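Local coordinates for protein ancestral D-type dye decolorizing peroxidase (Geotrichum candidum, PDB 7ANV) that probably uses a haem group and hydrogen peroxide to oxidise dyes and other substrates, as dye-decolorizing peroxidases do, at residues 49-52 and 53-57. Numbering follows the deposited sequence.
Sequences AQVQ and KDRKA. With SO4 (sulfate ion), chain H.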
loop_
_atom_site.group_PDB
_atom_site.type_symbol
_atom_site.label_atom_id
_atom_site.label_comp_id
_atom_site.label_asym_id
_atom_site.label_seq_id
_atom_site.Cartn_x
_atom_site.Cartn_y
_atom_site.Cartn_z
ATOM N N ALA A 49 14.058 14.281 -7.373
ATOM C CA ALA A 49 14.327 15.681 -7.761
ATOM C C ALA A 49 13.307 16.107 -8.829
ATOM O O ALA A 49 12.704 17.203 -8.694
ATOM C CB ALA A 49 15.773 15.858 -8.226
ATOM N N GLN A 50 13.122 15.300 -9.884
ATOM C CA GLN A 50 12.215 15.648 -10.992
ATOM C C GLN A 50 10.777 15.654 -10.478
ATOM O O GLN A 50 10.017 16.542 -10.836
ATOM C CB GLN A 50 12.347 14.680 -12.160
ATOM C CG GLN A 50 11.481 15.102 -13.338
ATOM C CD GLN A 50 11.847 16.465 -13.866
ATOM O OE1 GLN A 50 13.012 16.817 -14.002
ATOM N NE2 GLN A 50 10.845 17.264 -14.172
ATOM N N VAL A 51 10.407 14.709 -9.630
ATOM C CA VAL A 51 9.025 14.716 -9.046
ATOM C C VAL A 51 8.745 16.038 -8.328
ATOM O O VAL A 51 7.641 16.592 -8.447
ATOM C CB VAL A 51 8.819 13.515 -8.105
ATOM C CG1 VAL A 51 7.673 13.724 -7.120
ATOM C CG2 VAL A 51 8.629 12.256 -8.883
ATOM N N GLN A 52 9.703 16.535 -7.560
ATOM C CA GLN A 52 9.508 17.790 -6.797
ATOM C C GLN A 52 9.310 18.940 -7.777
ATOM O O GLN A 52 8.462 19.801 -7.509
ATOM C CB GLN A 52 10.660 18.027 -5.825
ATOM C CG GLN A 52 10.705 16.975 -4.744
ATOM C CD GLN A 52 9.490 17.019 -3.858
ATOM O OE1 GLN A 52 8.526 16.260 -4.030
ATOM N NE2 GLN A 52 9.592 17.844 -2.846
ATOM N N LYS A 53 10.052 18.948 -8.880
ATOM C CA LYS A 53 9.799 19.922 -9.963
ATOM C C LYS A 53 8.406 19.730 -10.541
ATOM O O LYS A 53 7.720 20.741 -10.722
ATOM C CB LYS A 53 10.740 19.673 -11.122
ATOM C CG LYS A 53 11.945 20.529 -11.114
ATOM C CD LYS A 53 12.637 20.488 -12.429
ATOM C CE LYS A 53 14.023 21.012 -12.231
ATOM N NZ LYS A 53 13.983 22.432 -11.798
ATOM N N ASP A 54 8.042 18.498 -10.869
ATOM C CA ASP A 54 6.730 18.157 -11.489
ATOM C C ASP A 54 5.581 18.605 -10.572
ATOM O O ASP A 54 4.612 19.179 -11.070
ATOM C CB ASP A 54 6.613 16.667 -11.746
ATOM C CG ASP A 54 7.509 16.147 -12.857
ATOM O OD1 ASP A 54 8.080 16.985 -13.611
ATOM O OD2 ASP A 54 7.632 14.906 -12.939
ATOM N N ARG A 55 5.693 18.353 -9.268
ATOM C CA ARG A 55 4.619 18.679 -8.291
ATOM C C ARG A 55 4.499 20.203 -8.196
ATOM O O ARG A 55 3.359 20.689 -8.129
ATOM C CB ARG A 55 4.895 17.976 -6.955
ATOM C CG ARG A 55 4.618 16.481 -6.984
ATOM C CD ARG A 55 4.904 15.780 -5.651
ATOM N NE ARG A 55 4.512 14.386 -5.783
ATOM C CZ ARG A 55 3.268 13.967 -5.709
ATOM N NH1 ARG A 55 2.299 14.835 -5.426
ATOM N NH2 ARG A 55 3.001 12.690 -5.848
ATOM N N LYS A 56 5.622 20.931 -8.218
ATOM C CA LYS A 56 5.646 22.417 -8.273
ATOM C C LYS A 56 4.892 22.879 -9.532
ATOM O O LYS A 56 4.160 23.865 -9.423
ATOM C CB LYS A 56 7.081 22.960 -8.217
ATOM C CG LYS A 56 7.245 24.440 -8.563
ATOM C CD LYS A 56 8.542 25.045 -8.010
ATOM C CE LYS A 56 9.208 26.150 -8.810
ATOM N NZ LYS A 56 8.299 26.886 -9.711
ATOM N N ALA A 57 5.025 22.185 -10.668
ATOM C CA ALA A 57 4.351 22.559 -11.938
ATOM C C ALA A 57 2.847 22.246 -11.860
ATOM O O ALA A 57 2.037 23.085 -12.317
ATOM C CB ALA A 57 5.007 21.891 -13.119
HETATM S S SO4 H . -0.843 13.027 -6.794
HETATM O O1 SO4 H . -2.046 12.907 -6.013
HETATM O O2 SO4 H . 0.282 12.599 -6.000
HETATM O O3 SO4 H . -0.653 14.401 -7.189
HETATM O O4 SO4 H . -0.954 12.207 -7.970
#
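Residues 49-52 and 53-57 form one unbroken run of alpha-helix, in which the amides of Lys53, Asp54, Arg55 and Lys56 bond to the carbonyls of Ala49, Gln50, Val51 and Gln52, the Asp54 N to Gln50 O bond measuring 2.8 Å. On top of this i to i+4 pattern, Gln50 and Asp54 are joined twice, since their side chains also meet: Gln50 NE2 donates to Asp54 OD1 at 2.8 Å with an N-H...O angle of 160°. The Gln50 chain leaves with CG anti to its backbone N (chi1 -176°) and then bends at chi2, which turns the amide along the helix toward the next turn. The acceptor lies close to the amide plane, whereas the amide nitrogen comes in from above the carboxylate plane; the two flat groups are turned 54° apart. Lys53 runs past the same amide, its CD 4.0 Å from Gln50 OE1, a loose flanking contact. The whole run belongs to helix 48-59, in the N-terminal part of the dimeric alpha+beta barrel (ferredoxin-like) architecture of DyP-type peroxidases. There Val51, buried against Leu16 and Thr46, lies side by side with Arg55, both side chains pointing the same way. Val51 CG1 touches Arg55 CD at 3.7 Å and sits near the guanidinium plane, at its edge, 3.5 Å from NE. Extended from CG to NE, the arginine carries its guanidinium past the valine to a sulfate ion, probably taken from the crystallisation liquor. One sulfate oxygen, O2, lies in the guanidinium plane and takes a 2.7 Å bond from Arg55 NH2 and a weak one, 3.1 Å, from Arg55 NH1. Arg55 NH2 also bonds to Gly15 O, and the backbone N of Lys18 gives the sulfate a further donor.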